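Local coordinates for protein adenosine deaminase (Burkholderia ambifaria, PDB 4GXW) that is a zinc-dependent amidohydrolase of the adenosine and AMP deaminase family, and probably removes the amino group of a purine substrate by hydrolysis, at residues A[212-223]-A[234-244]; A[152-161]-A[180-191]. One frame throughout, in Å; residues are numbered along the deposited sequence. Where two conformers were deposited one is given.

Contact 1. Residues A[212-223]-A[234-244]; sequences RTTAHAGEFGMP and LHVDRVDHGYT. With ZN (zinc ion), chain C.
Asp240 has the most surface buried here, and both its backbone and its carboxylate face 212-223. Its N donates to Ala215 O and its O accepts from Ala217 N, so its peptide units bracket His216 in parallel register. OD2 takes the hydroxyl of Thr214 at 2.7 Å (OG1 to OD2), met from above the carboxylate plane, 52° out of it. The threonine reaches it because OG1 stands opposite its own backbone N (chi1 -173°). A water also donates to Asp240 OD2 and accepts from His216 ND1, while OD1 is taken by Thr263, so the buried carboxylate is gripped at both oxygens. Asp240 CB lies over one face of the His216 imidazole, 4.0 Å from the ring centroid, and with the bridging water it helps fix the ring's rotation. NE2 of His216 then binds the zinc ion at 2.3 Å, alongside His35, His37 and Asp301. This is the C-terminal mouth of the TIM-type barrel, in a beta-alpha-beta unit joined through helix 224-232: strand 212-217 delivers the ligand His216, while the chain after strand 238-239 reaches the metal through a water. That water, itself a zinc ligand, lies 2.8 Å from His241 NE2; ND1 shares a hydrogen bond with Tyr243 OH at the ring edge. Glu219 CG covers a face of the His241 ring, its carboxylate plane turned 45° from the imidazole. Farther on, Thr244 OG1 gives its proton to Met222 O at 2.8 Å, and passes 3.4 Å from Gly218 CA. At the other end Asp237 OD2 receives Thr213 N through its anti lone pair, 2.9 Å away, while Thr213 O accepts Asp237 N in return.

Contact 2. Residues A[152-161]-A[180-191]; sequences ARLIPSIDRE and DEVAGIGIDYRE
The guanidinium of Arg160 is sandwiched between two side chains of 180-191: Glu191 CG sits over the centre of one face, 3.7 Å from Arg160 CZ, and the end of Ile187 covers the opposite face. Around its rim, NH1 gives a proton to a water that donates to Tyr189 O, NH2 to another that donates to Glu191 OE2, an oxygen also held by Asn226, and NH1 also reaches His216 O. Chi1 (77°) places the arginine's CG between its backbone N and carbonyl carbon, 3.3 Å from Arg190 O; a bend at chi3 (-57°) then turns the chain beyond CD toward the slot between Ile187 and Glu191. The Tyr189 ring is approached obliquely by Asp159 OD1, 3.4 Å from its CD2, the carboxylate and ring planes 30° apart; Arg81, salt-bridged to Asp159, makes a cation-pi contact with the same tyrosine. Glu161 OE2 points its anti lone pair at Arg190 N, 3.0 Å off. Between the strands, Ile158 N gives its proton to Gly186 O and Ile158 O receives Asp188 N, while Leu154 N binds Glu181 O in a separate bridge one residue out of step. Ile158 and Ile187 pack obliquely, CB to CG1 3.7 Å, on the side facing helix 200-208. On the other side, in the conformer given for Ser157, a water joins its OG to Asp188 OD2, and Asp188 OD1 is held by Asn118. Strands 151-159 and 184-188, connected through helix 164-176, form a right-handed beta-alpha-beta unit of the TIM-type barrel, with Asp188 lying next to the zinc ligand His37.

How the contacts relate
Contacts 1 and 2 follow one another along the chain and are neighbours in a single parallel sheet, their centres about 12 Å apart, because strand 184-188 of contact 2 borders strand 212-217 of contact 1. Thr214 N probably bonds to Ile185 O at 2.9 Å. Nearer the barrel mouth, Gly218 N probably bonds to Glu191 OE2, also at 2.9 Å, and Glu191 OE1 accepts from Glu219 N, so this carboxylate holds the chain just after the ligand His216. Deeper in, Arg238 NH2 packs 3.3 Å from Ile155 CD1, while its salt bridge is to Glu114. Contact 2 also brings Asp188 to about 5 Å, side chain to zinc ion, and about 4 Å from the His216 side chain.

Contact 1. Residues A[212-223]-A[234-244]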
loop_
_atom_site.group_PDB
_atom_site.type_symbol
_atom_site.label_atom_id
_atom_site.label_comp_id
_atom_site.label_asym_id
_atom_site.label_seq_id
_atom_site.Cartn_x
_atom_site.Cartn_y
_atom_site.Cartn_z
ATOM N N ARG A 212 -13.132 -1.083 -10.700
ATOM C CA ARG A 212 -12.013 -2.019 -10.646
ATOM C C ARG A 212 -11.960 -2.658 -9.268
ATOM O O ARG A 212 -12.601 -2.172 -8.322
ATOM C CB ARG A 212 -10.697 -1.315 -10.956
ATOM C CG ARG A 212 -10.555 -0.917 -12.419
ATOM C CD ARG A 212 -9.294 -0.132 -12.561
ATOM N NE ARG A 212 -8.779 0.066 -13.909
ATOM C CZ ARG A 212 -8.746 1.244 -14.520
ATOM N NH1 ARG A 212 -9.234 2.319 -13.917
ATOM N NH2 ARG A 212 -8.238 1.346 -15.740
ATOM N N THR A 213 -11.242 -3.771 -9.150
ATOM C CA THR A 213 -11.124 -4.443 -7.871
ATOM C C THR A 213 -9.709 -4.955 -7.635
ATOM O O THR A 213 -8.977 -5.301 -8.566
ATOM C CB THR A 213 -12.137 -5.625 -7.705
ATOM O OG1 THR A 213 -11.732 -6.743 -8.488
ATOM C CG2 THR A 213 -13.575 -5.242 -8.061
ATOM N N THR A 214 -9.355 -5.012 -6.365
ATOM C CA THR A 214 -8.100 -5.596 -5.916
ATOM C C THR A 214 -8.395 -6.380 -4.637
ATOM O O THR A 214 -9.505 -6.303 -4.104
ATOM C CB THR A 214 -6.998 -4.526 -5.701
ATOM O OG1 THR A 214 -5.747 -5.169 -5.410
ATOM C CG2 THR A 214 -7.367 -3.561 -4.584
ATOM N N ALA A 215 -7.431 -7.153 -4.154
ATOM C CA ALA A 215 -7.638 -7.939 -2.935
ATOM C C ALA A 215 -6.332 -8.306 -2.263
ATOM O O ALA A 215 -5.394 -8.732 -2.937
ATOM C CB ALA A 215 -8.420 -9.223 -3.250
ATOM N N HIS A 216 -6.286 -8.169 -0.935
ATOM C CA HIS A 216 -5.220 -8.772 -0.130
ATOM C C HIS A 216 -5.412 -10.296 -0.189
ATOM O O HIS A 216 -6.506 -10.813 0.101
ATOM C CB HIS A 216 -5.288 -8.312 1.338
ATOM C CG HIS A 216 -4.767 -6.925 1.594
ATOM N ND1 HIS A 216 -5.214 -5.812 0.910
ATOM C CD2 HIS A 216 -3.852 -6.471 2.487
ATOM C CE1 HIS A 216 -4.590 -4.737 1.368
ATOM N NE2 HIS A 216 -3.756 -5.105 2.326
ATOM N N ALA A 217 -4.358 -11.016 -0.554
ATOM C CA ALA A 217 -4.428 -12.479 -0.633
ATOM C C ALA A 217 -3.042 -13.078 -0.456
ATOM O O ALA A 217 -2.054 -12.543 -0.974
ATOM C CB ALA A 217 -5.021 -12.914 -1.970
ATOM N N GLY A 218 -2.959 -14.180 0.282
ATOM C CA GLY A 218 -1.686 -14.852 0.483
ATOM C C GLY A 218 -0.761 -14.174 1.483
ATOM O O GLY A 218 0.467 -14.365 1.443
ATOM N N GLU A 219 -1.343 -13.362 2.364
ATOM C CA GLU A 219 -0.641 -12.771 3.501
ATOM C C GLU A 219 -0.782 -13.714 4.698
ATOM O O GLU A 219 -1.628 -14.606 4.691
ATOM C CB GLU A 219 -1.226 -11.388 3.830
ATOM C CG GLU A 219 -0.355 -10.539 4.744
ATOM C CD GLU A 219 -0.961 -9.184 5.102
ATOM O OE1 GLU A 219 -2.085 -8.850 4.655
ATOM O OE2 GLU A 219 -0.301 -8.442 5.871
ATOM N N PHE A 220 0.051 -13.527 5.721
ATOM C CA PHE A 220 -0.008 -14.337 6.944
ATOM C C PHE A 220 0.204 -15.835 6.693
ATOM O O PHE A 220 -0.238 -16.672 7.485
ATOM C CB PHE A 220 -1.343 -14.150 7.690
ATOM C CG PHE A 220 -1.767 -12.713 7.844
ATOM C CD1 PHE A 220 -1.202 -11.914 8.827
ATOM C CD2 PHE A 220 -2.756 -12.169 7.026
ATOM C CE1 PHE A 220 -1.599 -10.591 8.982
ATOM C CE2 PHE A 220 -3.157 -10.849 7.175
ATOM C CZ PHE A 220 -2.577 -10.062 8.159
ATOM N N GLY A 221 0.858 -16.174 5.588
ATOM C CA GLY A 221 1.050 -17.564 5.225
ATOM C C GLY A 221 -0.220 -18.260 4.771
ATOM O O GLY A 221 -0.263 -19.485 4.713
ATOM N N MET A 222 -1.258 -17.493 4.443
ATOM C CA MET A 222 -2.506 -18.098 3.982
ATOM C C MET A 222 -2.293 -18.799 2.641
ATOM O O MET A 222 -1.381 -18.443 1.890
ATOM C CB MET A 222 -3.630 -17.058 3.911
ATOM C CG MET A 222 -4.126 -16.598 5.272
ATOM S SD MET A 222 -4.812 -17.941 6.275
ATOM C CE MET A 222 -3.426 -18.306 7.349
ATOM N N PRO A 223 -3.118 -19.818 2.346
ATOM C CA PRO A 223 -2.870 -20.665 1.174
ATOM C C PRO A 223 -2.826 -19.901 -0.152
ATOM O O PRO A 223 -3.573 -18.930 -0.336
ATOM C CB PRO A 223 -4.072 -21.621 1.180
ATOM C CG PRO A 223 -4.516 -21.667 2.610
ATOM C CD PRO A 223 -4.270 -20.287 3.138
ATOM N N LEU A 234 -12.952 -13.903 -8.133
ATOM C CA LEU A 234 -13.323 -12.504 -7.937
ATOM C C LEU A 234 -12.973 -11.657 -9.159
ATOM O O LEU A 234 -13.527 -10.571 -9.341
ATOM C CB LEU A 234 -12.664 -11.924 -6.682
ATOM C CG LEU A 234 -12.954 -12.656 -5.372
ATOM C CD1 LEU A 234 -12.345 -11.864 -4.231
ATOM C CD2 LEU A 234 -14.454 -12.870 -5.148
ATOM N N HIS A 235 -12.043 -12.149 -9.981
ATOM C CA HIS A 235 -11.593 -11.453 -11.190
ATOM C C HIS A 235 -10.925 -10.116 -10.892
ATOM O O HIS A 235 -11.149 -9.139 -11.597
ATOM C CB HIS A 235 -12.742 -11.273 -12.202
ATOM C CG HIS A 235 -13.403 -12.557 -12.601
ATOM N ND1 HIS A 235 -12.729 -13.576 -13.240
ATOM C CD2 HIS A 235 -14.675 -12.995 -12.441
ATOM C CE1 HIS A 235 -13.555 -14.582 -13.462
ATOM N NE2 HIS A 235 -14.745 -14.252 -12.991
ATOM N N VAL A 236 -10.082 -10.073 -9.868
ATOM C CA VAL A 236 -9.423 -8.821 -9.508
ATOM C C VAL A 236 -8.501 -8.329 -10.619
ATOM O O VAL A 236 -7.948 -9.114 -11.403
ATOM C CB VAL A 236 -8.633 -8.916 -8.174
ATOM C CG1 VAL A 236 -9.577 -9.225 -7.025
ATOM C CG2 VAL A 236 -7.519 -9.956 -8.256
ATOM N N ASP A 237 -8.346 -7.016 -10.672
ATOM C CA ASP A 237 -7.458 -6.389 -11.637
ATOM C C ASP A 237 -6.001 -6.437 -11.223
ATOM O O ASP A 237 -5.114 -6.426 -12.071
ATOM C CB ASP A 237 -7.901 -4.951 -11.889
ATOM C CG ASP A 237 -9.282 -4.886 -12.465
ATOM O OD1 ASP A 237 -9.430 -5.230 -13.663
ATOM O OD2 ASP A 237 -10.243 -4.554 -11.735
ATOM N N ARG A 238 -5.757 -6.458 -9.920
ATOM C CA ARG A 238 -4.410 -6.670 -9.402
ATOM C C ARG A 238 -4.519 -7.338 -8.040
ATOM O O ARG A 238 -5.618 -7.488 -7.512
ATOM C CB ARG A 238 -3.587 -5.369 -9.352
ATOM C CG ARG A 238 -4.188 -4.283 -8.477
ATOM C CD ARG A 238 -3.325 -3.005 -8.465
ATOM N NE ARG A 238 -3.840 -2.065 -7.469
ATOM C CZ ARG A 238 -4.222 -0.808 -7.699
ATOM N NH1 ARG A 238 -4.119 -0.255 -8.899
ATOM N NH2 ARG A 238 -4.702 -0.082 -6.704
ATOM N N VAL A 239 -3.380 -7.763 -7.501
ATOM C CA VAL A 239 -3.331 -8.491 -6.244
ATOM C C VAL A 239 -2.473 -7.754 -5.229
ATOM O O VAL A 239 -1.407 -7.246 -5.568
ATOM C CB VAL A 239 -2.749 -9.915 -6.462
ATOM C CG1 VAL A 239 -2.575 -10.645 -5.147
ATOM C CG2 VAL A 239 -3.635 -10.718 -7.384
ATOM N N ASP A 240 -2.936 -7.697 -3.984
ATOM C CA ASP A 240 -2.148 -7.163 -2.877
ATOM C C ASP A 240 -1.479 -8.278 -2.078
ATOM O O ASP A 240 -2.139 -9.197 -1.583
ATOM C CB ASP A 240 -2.999 -6.245 -1.996
ATOM C CG ASP A 240 -3.603 -5.109 -2.788
ATOM O OD1 ASP A 240 -2.836 -4.338 -3.419
ATOM O OD2 ASP A 240 -4.856 -5.014 -2.818
ATOM N N HIS A 241 -0.151 -8.178 -1.997
ATOM C CA HIS A 241 0.753 -9.156 -1.383
ATOM C C HIS A 241 0.961 -10.356 -2.313
ATOM O O HIS A 241 1.834 -10.333 -3.185
ATOM C CB HIS A 241 0.318 -9.588 0.025
ATOM C CG HIS A 241 0.269 -8.473 1.030
ATOM N ND1 HIS A 241 1.357 -7.676 1.327
ATOM C CD2 HIS A 241 -0.742 -8.044 1.824
ATOM C CE1 HIS A 241 1.015 -6.808 2.266
ATOM N NE2 HIS A 241 -0.252 -7.012 2.586
ATOM N N GLY A 242 0.154 -11.393 -2.149
ATOM C CA GLY A 242 0.228 -12.562 -3.003
ATOM C C GLY A 242 1.373 -13.512 -2.741
ATOM O O GLY A 242 1.591 -14.414 -3.536
ATOM N N TYR A 243 2.060 -13.363 -1.609
ATOM C CA TYR A 243 3.369 -14.001 -1.394
ATOM C C TYR A 243 3.379 -15.512 -1.558
ATOM O O TYR A 243 4.315 -16.074 -2.139
ATOM C CB TYR A 243 3.960 -13.630 -0.019
ATOM C CG TYR A 243 3.993 -12.145 0.196
ATOM C CD1 TYR A 243 4.654 -11.314 -0.704
ATOM C CD2 TYR A 243 3.346 -11.560 1.273
ATOM C CE1 TYR A 243 4.656 -9.940 -0.537
ATOM C CE2 TYR A 243 3.356 -10.187 1.459
ATOM C CZ TYR A 243 4.004 -9.382 0.541
ATOM O OH TYR A 243 4.004 -8.011 0.674
ATOM N N THR A 244 2.361 -16.179 -1.031
ATOM C CA THR A 244 2.376 -17.638 -1.036
ATOM C C THR A 244 2.185 -18.256 -2.425
ATOM O O THR A 244 2.303 -19.469 -2.584
ATOM C CB THR A 244 1.356 -18.206 -0.046
ATOM O OG1 THR A 244 0.067 -17.666 -0.343
ATOM C CG2 THR A 244 1.735 -17.828 1.395
HETATM ZN ZN ZN C . -2.260 -3.678 3.227
HETATM O O HOH W 1 -12.142 -6.555 -11.261
HETATM O O HOH W 2 -7.014 -5.045 -1.152
HETATM O O HOH W 3 -1.388 -5.123 4.243
#

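Contact 2. Residues A[152-161]-A[180-191]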
loop_
_atom_site.group_PDB
_atom_site.type_symbol
_atom_site.label_atom_id
_atom_site.label_comp_id
_atom_site.label_asym_id
_atom_site.label_seq_id
_atom_site.Cartn_x
_atom_site.Cartn_y
_atom_site.Cartn_z
ATOM N N ALA A 152 -4.424 11.143 -7.301
ATOM C CA ALA A 152 -4.802 10.089 -6.362
ATOM C C ALA A 152 -6.117 9.420 -6.717
ATOM O O ALA A 152 -6.971 10.017 -7.384
ATOM C CB ALA A 152 -4.864 10.641 -4.930
ATOM N N ARG A 153 -6.263 8.169 -6.281
ATOM C CA ARG A 153 -7.558 7.491 -6.277
ATOM C C ARG A 153 -7.828 6.918 -4.896
ATOM O O ARG A 153 -6.904 6.495 -4.192
ATOM C CB ARG A 153 -7.602 6.354 -7.299
ATOM C CG ARG A 153 -7.322 6.766 -8.735
ATOM C CD ARG A 153 -8.428 7.648 -9.293
ATOM N NE ARG A 153 -8.192 7.989 -10.696
ATOM C CZ ARG A 153 -7.406 8.981 -11.109
ATOM N NH1 ARG A 153 -6.771 9.752 -10.233
ATOM N NH2 ARG A 153 -7.257 9.207 -12.408
ATOM N N LEU A 154 -9.105 6.890 -4.532
ATOM C CA LEU A 154 -9.572 6.298 -3.286
ATOM C C LEU A 154 -10.134 4.909 -3.564
ATOM O O LEU A 154 -10.900 4.718 -4.514
ATOM C CB LEU A 154 -10.664 7.174 -2.680
ATOM C CG LEU A 154 -11.331 6.688 -1.392
ATOM C CD1 LEU A 154 -10.283 6.531 -0.294
ATOM C CD2 LEU A 154 -12.417 7.673 -0.977
ATOM N N ILE A 155 -9.754 3.948 -2.728
ATOM C CA ILE A 155 -10.189 2.562 -2.864
ATOM C C ILE A 155 -10.873 2.140 -1.566
ATOM O O ILE A 155 -10.225 1.656 -0.631
ATOM C CB ILE A 155 -9.007 1.620 -3.201
ATOM C CG1 ILE A 155 -8.271 2.100 -4.458
ATOM C CG2 ILE A 155 -9.493 0.180 -3.375
ATOM C CD1 ILE A 155 -7.000 1.301 -4.775
ATOM N N PRO A 156 -12.200 2.337 -1.485
ATOM C CA PRO A 156 -12.946 1.840 -0.326
ATOM C C PRO A 156 -12.717 0.338 -0.218
ATOM O O PRO A 156 -12.786 -0.378 -1.227
ATOM C CB PRO A 156 -14.397 2.186 -0.672
ATOM C CG PRO A 156 -14.277 3.368 -1.606
ATOM C CD PRO A 156 -13.055 3.070 -2.436
ATOM N N SER A 157 -12.445 -0.139 0.992
ATOM C CA SER A 157 -11.992 -1.510 1.165
ATOM C C SER A 157 -12.826 -2.270 2.175
ATOM O O SER A 157 -13.162 -1.762 3.252
ATOM C CB SER A 157 -10.520 -1.535 1.571
ATOM O OG SER A 157 -9.718 -0.992 0.532
ATOM N N ILE A 158 -13.147 -3.502 1.808
ATOM C CA ILE A 158 -13.921 -4.387 2.656
ATOM C C ILE A 158 -13.137 -4.760 3.908
ATOM O O ILE A 158 -11.940 -5.060 3.827
ATOM C CB ILE A 158 -14.266 -5.672 1.877
ATOM C CG1 ILE A 158 -15.163 -5.333 0.677
ATOM C CG2 ILE A 158 -14.873 -6.725 2.794
ATOM C CD1 ILE A 158 -15.167 -6.412 -0.387
ATOM N N ASP A 159 -13.787 -4.675 5.068
ATOM C CA ASP A 159 -13.241 -5.163 6.330
ATOM C C ASP A 159 -13.644 -6.634 6.397
ATOM O O ASP A 159 -14.788 -6.960 6.719
ATOM C CB ASP A 159 -13.862 -4.352 7.477
ATOM C CG ASP A 159 -13.416 -4.801 8.846
ATOM O OD1 ASP A 159 -12.779 -5.868 8.982
ATOM O OD2 ASP A 159 -13.735 -4.059 9.804
ATOM N N ARG A 160 -12.719 -7.528 6.074
ATOM C CA ARG A 160 -13.084 -8.936 5.927
ATOM C C ARG A 160 -13.422 -9.626 7.246
ATOM O O ARG A 160 -13.890 -10.763 7.248
ATOM C CB ARG A 160 -12.001 -9.709 5.170
ATOM C CG ARG A 160 -10.766 -10.040 6.003
ATOM C CD ARG A 160 -9.560 -10.363 5.111
ATOM N NE ARG A 160 -9.847 -11.459 4.184
ATOM C CZ ARG A 160 -9.278 -11.624 2.988
ATOM N NH1 ARG A 160 -8.343 -10.783 2.557
ATOM N NH2 ARG A 160 -9.655 -12.650 2.223
ATOM N N GLU A 161 -13.193 -8.948 8.367
ATOM C CA GLU A 161 -13.563 -9.501 9.666
ATOM C C GLU A 161 -15.044 -9.327 9.966
ATOM O O GLU A 161 -15.563 -9.930 10.905
ATOM C CB GLU A 161 -12.700 -8.896 10.775
ATOM C CG GLU A 161 -11.217 -9.227 10.605
ATOM C CD GLU A 161 -10.339 -8.591 11.657
ATOM O OE1 GLU A 161 -10.828 -8.346 12.784
ATOM O OE2 GLU A 161 -9.159 -8.318 11.356
ATOM N N ASP A 180 -15.128 10.781 -9.613
ATOM C CA ASP A 180 -14.001 10.352 -10.435
ATOM C C ASP A 180 -12.830 9.845 -9.598
ATOM O O ASP A 180 -12.071 8.983 -10.036
ATOM C CB ASP A 180 -13.532 11.485 -11.353
ATOM C CG ASP A 180 -14.518 11.783 -12.471
ATOM O OD1 ASP A 180 -15.489 11.013 -12.643
ATOM O OD2 ASP A 180 -14.316 12.789 -13.182
ATOM N N GLU A 181 -12.696 10.378 -8.387
ATOM C CA GLU A 181 -11.620 9.983 -7.480
ATOM C C GLU A 181 -11.745 8.560 -6.939
ATOM O O GLU A 181 -10.753 7.980 -6.490
ATOM C CB GLU A 181 -11.556 10.948 -6.295
ATOM C CG GLU A 181 -10.917 12.287 -6.602
ATOM C CD GLU A 181 -11.853 13.269 -7.283
ATOM O OE1 GLU A 181 -13.068 12.982 -7.432
ATOM O OE2 GLU A 181 -11.367 14.351 -7.674
ATOM N N VAL A 182 -12.953 8.003 -6.955
ATOM C CA VAL A 182 -13.205 6.728 -6.296
ATOM C C VAL A 182 -13.289 5.639 -7.356
ATOM O O VAL A 182 -14.253 5.577 -8.118
ATOM C CB VAL A 182 -14.488 6.805 -5.444
ATOM C CG1 VAL A 182 -14.737 5.492 -4.724
ATOM C CG2 VAL A 182 -14.379 7.950 -4.443
ATOM N N ALA A 183 -12.269 4.787 -7.396
ATOM C CA ALA A 183 -11.985 3.971 -8.572
ATOM C C ALA A 183 -12.338 2.489 -8.461
ATOM O O ALA A 183 -12.507 1.823 -9.478
ATOM C CB ALA A 183 -10.520 4.122 -8.953
ATOM N N GLY A 184 -12.413 1.962 -7.246
ATOM C CA GLY A 184 -12.652 0.542 -7.094
ATOM C C GLY A 184 -12.614 0.115 -5.655
ATOM O O GLY A 184 -12.521 0.975 -4.768
ATOM N N ILE A 185 -12.676 -1.196 -5.432
ATOM C CA ILE A 185 -12.670 -1.749 -4.083
ATOM C C ILE A 185 -11.485 -2.661 -3.833
ATOM O O ILE A 185 -10.886 -3.209 -4.762
ATOM C CB ILE A 185 -13.974 -2.525 -3.734
ATOM C CG1 ILE A 185 -14.130 -3.761 -4.629
ATOM C CG2 ILE A 185 -15.186 -1.619 -3.802
ATOM C CD1 ILE A 185 -15.099 -4.782 -4.068
ATOM N N GLY A 186 -11.183 -2.830 -2.552
ATOM C CA GLY A 186 -10.211 -3.802 -2.088
ATOM C C GLY A 186 -10.784 -4.610 -0.928
ATOM O O GLY A 186 -11.964 -4.458 -0.580
ATOM N N ILE A 187 -9.967 -5.482 -0.338
ATOM C CA ILE A 187 -10.357 -6.230 0.858
ATOM C C ILE A 187 -9.126 -6.414 1.735
ATOM O O ILE A 187 -8.055 -6.773 1.241
ATOM C CB ILE A 187 -11.033 -7.591 0.524
ATOM C CG1 ILE A 187 -11.558 -8.253 1.796
ATOM C CG2 ILE A 187 -10.082 -8.545 -0.207
ATOM C CD1 ILE A 187 -12.518 -9.406 1.519
ATOM N N ASP A 188 -9.268 -6.136 3.024
ATOM C CA ASP A 188 -8.146 -6.245 3.948
ATOM C C ASP A 188 -8.609 -6.606 5.364
ATOM O O ASP A 188 -9.728 -7.098 5.541
ATOM C CB ASP A 188 -7.272 -4.978 3.904
ATOM C CG ASP A 188 -8.060 -3.698 4.140
ATOM O OD1 ASP A 188 -8.874 -3.644 5.079
ATOM O OD2 ASP A 188 -7.862 -2.723 3.378
ATOM N N TYR A 189 -7.759 -6.332 6.351
ATOM C CA TYR A 189 -7.846 -6.855 7.719
ATOM C C TYR A 189 -7.440 -8.339 7.781
ATOM O O TYR A 189 -6.860 -8.846 6.814
ATOM C CB TYR A 189 -9.168 -6.503 8.413
ATOM C CG TYR A 189 -9.200 -5.088 8.980
ATOM C CD1 TYR A 189 -8.504 -4.779 10.142
ATOM C CD2 TYR A 189 -9.928 -4.072 8.371
ATOM C CE1 TYR A 189 -8.526 -3.511 10.683
ATOM C CE2 TYR A 189 -9.960 -2.781 8.923
ATOM C CZ TYR A 189 -9.241 -2.518 10.074
ATOM O OH TYR A 189 -9.256 -1.266 10.659
ATOM N N ARG A 190 -7.690 -9.033 8.890
ATOM C CA ARG A 190 -7.051 -10.338 9.087
ATOM C C ARG A 190 -7.585 -11.392 8.120
ATOM O O ARG A 190 -8.779 -11.660 8.093
ATOM C CB ARG A 190 -7.198 -10.806 10.537
ATOM C CG ARG A 190 -6.343 -12.020 10.904
ATOM C CD ARG A 190 -6.466 -12.369 12.389
ATOM N NE ARG A 190 -5.716 -13.574 12.749
ATOM C CZ ARG A 190 -6.266 -14.767 12.956
ATOM N NH1 ARG A 190 -5.505 -15.808 13.278
ATOM N NH2 ARG A 190 -7.580 -14.923 12.840
ATOM N N GLU A 191 -6.691 -11.985 7.330
ATOM C CA GLU A 191 -7.087 -12.918 6.275
ATOM C C GLU A 191 -7.480 -14.296 6.823
ATOM O O GLU A 191 -8.341 -14.984 6.254
ATOM C CB GLU A 191 -5.960 -13.034 5.230
ATOM C CG GLU A 191 -6.343 -13.743 3.946
ATOM C CD GLU A 191 -5.231 -13.738 2.903
ATOM O OE1 GLU A 191 -4.213 -13.025 3.092
ATOM O OE2 GLU A 191 -5.374 -14.470 1.895
HETATM O O HOH W 4 -7.654 -3.104 0.659
HETATM O O HOH W 5 -6.702 -9.155 4.137
HETATM O O HOH W 6 -7.576 -13.400 0.394
#